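Uncharacterized protein (Pseudomonas syringae pv. tomato, PDB 3K4I) is of unknown function but is a member of the RraA-like family that assembles as a trimer and carries magnesium ions. Local coordinates at residues D30-L35 with A187-R192; L23-L28 with L170-G175. All coordinates share one frame; numbering follows the deposited sequence.

In the fold
Both contacts share helix 25-33 and lie towards its two ends. Interaction 2 ties the start of the helix, through residues 23-28, to strand 170-174, in the interior of the chain. Interaction 1 packs its later part, residues 30-35, on the long helix 186-207 nearer the periphery. Their centres are about 11 Å apart and they meet directly: Val189 CG1 lies 3.8 Å from Leu28 CD2, and Val190 CG1 3.8 Å from Leu23 CD1. A bound magnesium ion sits beside interaction 2, about 4 Å from the side chain of Asp24, but about 11 Å from that of Ala31 in interaction 1. Both contacts also touch the second subunit.

Interaction 1: residues D30-L35 with A187-R192; sequences DALDSL and AEVVLR
Two helices pack here, the later part of helix 25-33 and the residues that follow it against the early turns of helix 186-207, with an apolar layer inside and a polar edge outside. Ala31 stands where the two backbones are nearest, its CA facing that of Arg192; its CB is 3.6 Å from Arg192 CB and also rests on Val189 O and CG1. Val189 divides its two methyls, CG1 lying against Ala31 CB and CG2 touching two leucines, 3.7 Å from Leu32 CD2 and 3.5 Å from Leu35 CD1.

Leu35 reaches the other helix with both branches. While CD1 goes to the valine, CD2 sits over the centre of the Arg192 guanidinium, 3.4 Å from CZ. That flat group is fixed at its edge by two in-plane bonds. NH1 donates to Ser34 OG (2.9 Å, 154° at the hydrogen), and NE donates almost straight to the anti lone pair of Glu188 OE2 at 2.7 Å, a salt bridge one turn back on the same helix. Ser34 OG, at chi1 75°, accepts from the arginine and donates a hydrogen bond to Ala31 O at 2.6 Å.

Asp30 and Asp33 form salt bridges with the second subunit, to its Arg123 and Arg148 respectively. On the apolar side, Leu32 and Val189 also touch Val181 of strand 177-181, and Ala31 touches Ala193 of helix 186-207.

Interaction 2: residues L23-L28 with L170-G175; sequences LDTASL and LMVCDG
This is a buried helix-to-strand contact in the interior of the chain: the first turn of helix 25-33 lies on strand 170-174, with a carboxylate of the strand gripping the helix start and aliphatic groups packing behind it.

Thr25 and Asp174 carry the polar half, their side chains meeting from opposite directions. Asp174 OD1 accepts a hydrogen bond from Thr25 OG1 at 2.6 Å, on its syn side and 24° out of the carboxylate plane. The other oxygen, OD2, accepts from Thr25 N at 3.1 Å; that N-H is aimed straight at it (178°), though it arrives from above the plane. With chi1 at 49°, Thr25 sets OG1 on the same side as its backbone N-H, and one carboxylate can answer both donors. Thr25 CG2 turns to the strand backbone, 3.4 Å from Val172 O.

Further along the helix, Leu28 CD1 presses into the fork of Val172, 3.5 Å from CG2 and nearly as close to CB and CG1, the two side chains crossing at about a right angle. Val54 of strand 53-63 packs on the same valine, and Val189 and Ala193 of helix 186-207 on the leucine.

Asp24, in the N-cap position and near the bound magnesium ion, makes no capping bond with its side chain. The first helical N-H, that of Thr25, goes to Asp174. The two acids bring their OD2 atoms within 4.5 Å of each other, bridged by a water that donates to both, more closely to Asp174 OD2 (2.7 Å).

Asp126 of the second subunit packs alongside Asp174, whose OD1 also accepts from Ser176 N. With Thr25 N, Thr25 OG1, Ser176 N and the water all donating to it, the Asp174 carboxylate is fixed in its rotation.

Interaction 1: residues D30-L35 with A187-R192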
loop_
_atom_site.group_PDB
_atom_site.type_symbol
_atom_site.label_atom_id
_atom_site.label_comp_id
_atom_site.label_asym_id
_atom_site.label_seq_id
_atom_site.Cartn_x
_atom_site.Cartn_y
_atom_site.Cartn_z
ATOM N N ASP C 30 2.038 -18.688 14.241
ATOM C CA ASP C 30 1.555 -19.223 15.545
ATOM C C ASP C 30 2.325 -20.499 15.928
ATOM O O ASP C 30 2.683 -20.700 17.092
ATOM C CB ASP C 30 0.037 -19.493 15.491
ATOM C CG ASP C 30 -0.789 -18.214 15.376
ATOM O OD1 ASP C 30 -0.218 -17.098 15.388
ATOM O OD2 ASP C 30 -2.040 -18.323 15.220
ATOM N N ALA C 31 2.652 -21.324 14.933
ATOM C CA ALA C 31 3.437 -22.541 15.169
ATOM C C ALA C 31 4.856 -22.204 15.634
ATOM O O ALA C 31 5.379 -22.789 16.585
ATOM C CB ALA C 31 3.485 -23.394 13.899
ATOM N N LEU C 32 5.481 -21.277 14.931
ATOM C CA LEU C 32 6.795 -20.796 15.346
ATOM C C LEU C 32 6.750 -20.247 16.769
ATOM O O LEU C 32 7.621 -20.564 17.567
ATOM C CB LEU C 32 7.311 -19.745 14.401
ATOM C CG LEU C 32 7.849 -20.317 13.093
ATOM C CD1 LEU C 32 7.950 -19.129 12.105
ATOM C CD2 LEU C 32 9.225 -20.970 13.281
ATOM N N ASP C 33 5.719 -19.458 17.074
ATOM C CA ASP C 33 5.613 -18.835 18.395
ATOM C C ASP C 33 5.573 -19.910 19.474
ATOM O O ASP C 33 6.117 -19.729 20.561
ATOM C CB ASP C 33 4.327 -18.002 18.512
ATOM C CG ASP C 33 4.421 -16.659 17.834
ATOM O OD1 ASP C 33 5.502 -16.308 17.307
ATOM O OD2 ASP C 33 3.381 -15.959 17.836
ATOM N N SER C 34 4.905 -21.034 19.179
ATOM C CA SER C 34 4.830 -22.162 20.117
ATOM C C SER C 34 6.171 -22.833 20.339
ATOM O O SER C 34 6.333 -23.629 21.276
ATOM C CB SER C 34 3.759 -23.200 19.685
ATOM O OG SER C 34 4.195 -23.973 18.593
ATOM N N LEU C 35 7.136 -22.507 19.480
ATOM C CA LEU C 35 8.506 -22.986 19.611
ATOM C C LEU C 35 9.441 -21.870 20.121
ATOM O O LEU C 35 10.637 -22.086 20.280
ATOM C CB LEU C 35 8.996 -23.641 18.303
ATOM C CG LEU C 35 8.202 -24.912 17.873
ATOM C CD1 LEU C 35 8.443 -25.274 16.408
ATOM C CD2 LEU C 35 8.487 -26.098 18.783
ATOM N N ALA C 187 9.678 -29.169 9.242
ATOM C CA ALA C 187 8.682 -30.254 9.353
ATOM C C ALA C 187 7.799 -30.104 10.602
ATOM O O ALA C 187 6.574 -30.207 10.533
ATOM C CB ALA C 187 9.354 -31.641 9.328
ATOM N N GLU C 188 8.421 -29.809 11.737
ATOM C CA GLU C 188 7.690 -29.658 12.982
ATOM C C GLU C 188 6.765 -28.427 12.937
ATOM O O GLU C 188 5.646 -28.481 13.422
ATOM C CB GLU C 188 8.666 -29.559 14.164
ATOM C CG GLU C 188 8.017 -29.315 15.539
ATOM C CD GLU C 188 7.176 -30.487 16.051
ATOM O OE1 GLU C 188 7.381 -31.660 15.614
ATOM O OE2 GLU C 188 6.293 -30.242 16.902
ATOM N N VAL C 189 7.236 -27.315 12.368
ATOM C CA VAL C 189 6.416 -26.101 12.273
ATOM C C VAL C 189 5.199 -26.326 11.360
ATOM O O VAL C 189 4.086 -25.907 11.669
ATOM C CB VAL C 189 7.263 -24.895 11.827
ATOM C CG1 VAL C 189 6.379 -23.725 11.449
ATOM C CG2 VAL C 189 8.243 -24.544 12.954
ATOM N N VAL C 190 5.413 -27.037 10.267
ATOM C CA VAL C 190 4.333 -27.298 9.334
ATOM C C VAL C 190 3.260 -28.195 9.979
ATOM O O VAL C 190 2.067 -27.931 9.834
ATOM C CB VAL C 190 4.866 -27.883 7.998
ATOM C CG1 VAL C 190 3.721 -28.467 7.149
ATOM C CG2 VAL C 190 5.595 -26.786 7.232
ATOM N N LEU C 191 3.693 -29.216 10.711
ATOM C CA LEU C 191 2.795 -30.050 11.500
ATOM C C LEU C 191 1.985 -29.229 12.522
ATOM O O LEU C 191 0.756 -29.369 12.619
ATOM C CB LEU C 191 3.585 -31.165 12.213
ATOM C CG LEU C 191 2.837 -32.207 13.045
ATOM C CD1 LEU C 191 2.042 -33.144 12.128
ATOM C CD2 LEU C 191 3.823 -33.017 13.878
ATOM N N ARG C 192 2.663 -28.339 13.252
ATOM C CA ARG C 192 1.958 -27.518 14.223
ATOM C C ARG C 192 0.978 -26.532 13.560
ATOM O O ARG C 192 -0.140 -26.335 14.060
ATOM C CB ARG C 192 2.959 -26.767 15.127
ATOM C CG ARG C 192 3.612 -27.703 16.136
ATOM C CD ARG C 192 4.723 -27.014 16.895
ATOM N NE ARG C 192 5.349 -27.933 17.848
ATOM C CZ ARG C 192 5.506 -27.686 19.146
ATOM N NH1 ARG C 192 5.124 -26.522 19.663
ATOM N NH2 ARG C 192 6.073 -28.606 19.921
#

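Interaction 2: residues L23-L28 with L170-G175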
loop_
_atom_site.group_PDB
_atom_site.type_symbol
_atom_site.label_atom_id
_atom_site.label_comp_id
_atom_site.label_asym_id
_atom_site.label_seq_id
_atom_site.Cartn_x
_atom_site.Cartn_y
_atom_site.Cartn_z
ATOM N N LEU C 23 -1.435 -23.565 3.825
ATOM C CA LEU C 23 -1.154 -22.921 5.095
ATOM C C LEU C 23 -0.936 -21.430 4.906
ATOM O O LEU C 23 -0.238 -21.014 3.989
ATOM C CB LEU C 23 0.063 -23.555 5.801
ATOM C CG LEU C 23 -0.065 -25.011 6.250
ATOM C CD1 LEU C 23 1.245 -25.554 6.839
ATOM C CD2 LEU C 23 -1.253 -25.260 7.229
ATOM N N ASP C 24 -1.538 -20.648 5.799
ATOM C CA ASP C 24 -1.424 -19.191 5.818
ATOM C C ASP C 24 -0.210 -18.799 6.653
ATOM O O ASP C 24 0.202 -19.549 7.562
ATOM C CB ASP C 24 -2.646 -18.605 6.543
ATOM C CG ASP C 24 -3.955 -18.819 5.798
ATOM O OD1 ASP C 24 -5.011 -18.750 6.452
ATOM O OD2 ASP C 24 -3.950 -19.027 4.567
ATOM N N THR C 25 0.344 -17.620 6.371
ATOM C CA THR C 25 1.416 -17.080 7.223
ATOM C C THR C 25 1.042 -17.037 8.695
ATOM O O THR C 25 1.916 -17.243 9.550
ATOM C CB THR C 25 1.874 -15.698 6.743
ATOM O OG1 THR C 25 0.732 -14.866 6.540
ATOM C CG2 THR C 25 2.662 -15.839 5.414
ATOM N N ALA C 26 -0.225 -16.753 9.011
ATOM C CA ALA C 26 -0.659 -16.733 10.416
ATOM C C ALA C 26 -0.484 -18.084 11.117
ATOM O O ALA C 26 -0.013 -18.135 12.256
ATOM C CB ALA C 26 -2.098 -16.212 10.553
ATOM N N SER C 27 -0.874 -19.186 10.458
ATOM C CA SER C 27 -0.737 -20.494 11.072
ATOM C C SER C 27 0.738 -20.817 11.344
ATOM O O SER C 27 1.084 -21.322 12.415
ATOM C CB SER C 27 -1.347 -21.579 10.180
ATOM O OG SER C 27 -2.602 -21.122 9.686
ATOM N N LEU C 28 1.588 -20.510 10.360
ATOM C CA LEU C 28 3.001 -20.805 10.461
ATOM C C LEU C 28 3.647 -19.972 11.547
ATOM O O LEU C 28 4.450 -20.480 12.317
ATOM C CB LEU C 28 3.704 -20.579 9.121
ATOM C CG LEU C 28 3.335 -21.728 8.160
ATOM C CD1 LEU C 28 3.582 -21.307 6.744
ATOM C CD2 LEU C 28 4.122 -23.006 8.521
ATOM N N LEU C 170 12.733 -22.245 5.139
ATOM C CA LEU C 170 11.450 -22.294 4.475
ATOM C C LEU C 170 10.777 -20.911 4.494
ATOM O O LEU C 170 10.508 -20.373 5.569
ATOM C CB LEU C 170 10.592 -23.350 5.173
ATOM C CG LEU C 170 9.114 -23.387 4.763
ATOM C CD1 LEU C 170 8.976 -23.781 3.301
ATOM C CD2 LEU C 170 8.364 -24.356 5.684
HETATM N N MSE C 171 10.456 -20.374 3.315
HETATM C CA MSE C 171 9.832 -19.021 3.205
HETATM C C MSE C 171 8.397 -19.195 2.779
HETATM O O MSE C 171 8.114 -19.913 1.773
HETATM C CB MSE C 171 10.521 -18.178 2.121
HETATM C CG MSE C 171 11.995 -17.936 2.331
HETATM SE SE MSE C 171 12.388 -16.972 4.011
HETATM C CE MSE C 171 11.349 -15.330 3.741
ATOM N N VAL C 172 7.480 -18.565 3.512
ATOM C CA VAL C 172 6.055 -18.597 3.134
ATOM C C VAL C 172 5.566 -17.159 3.214
ATOM O O VAL C 172 5.821 -16.453 4.222
ATOM C CB VAL C 172 5.203 -19.506 4.015
ATOM C CG1 VAL C 172 3.717 -19.506 3.487
ATOM C CG2 VAL C 172 5.779 -20.955 4.029
ATOM N N CYS C 173 4.977 -16.705 2.107
ATOM C CA CYS C 173 4.559 -15.316 1.982
ATOM C C CYS C 173 3.184 -15.251 1.371
ATOM O O CYS C 173 2.899 -16.007 0.445
ATOM C CB CYS C 173 5.520 -14.558 1.055
ATOM S SG CYS C 173 7.252 -14.740 1.485
ATOM N N ASP C 174 2.361 -14.329 1.875
ATOM C CA ASP C 174 1.034 -14.064 1.319
ATOM C C ASP C 174 0.617 -12.616 1.563
ATOM O O ASP C 174 1.476 -11.748 1.824
ATOM C CB ASP C 174 -0.006 -15.083 1.860
ATOM C CG ASP C 174 -0.162 -15.056 3.391
ATOM O OD1 ASP C 174 0.197 -14.063 4.075
ATOM O OD2 ASP C 174 -0.677 -16.055 3.932
ATOM N N GLY C 175 -0.679 -12.335 1.468
ATOM C CA GLY C 175 -1.165 -10.951 1.665
ATOM C C GLY C 175 -0.811 -10.327 3.008
ATOM O O GLY C 175 -0.707 -9.083 3.122
HETATM O O HOH W 1 -1.730 -17.966 2.424
#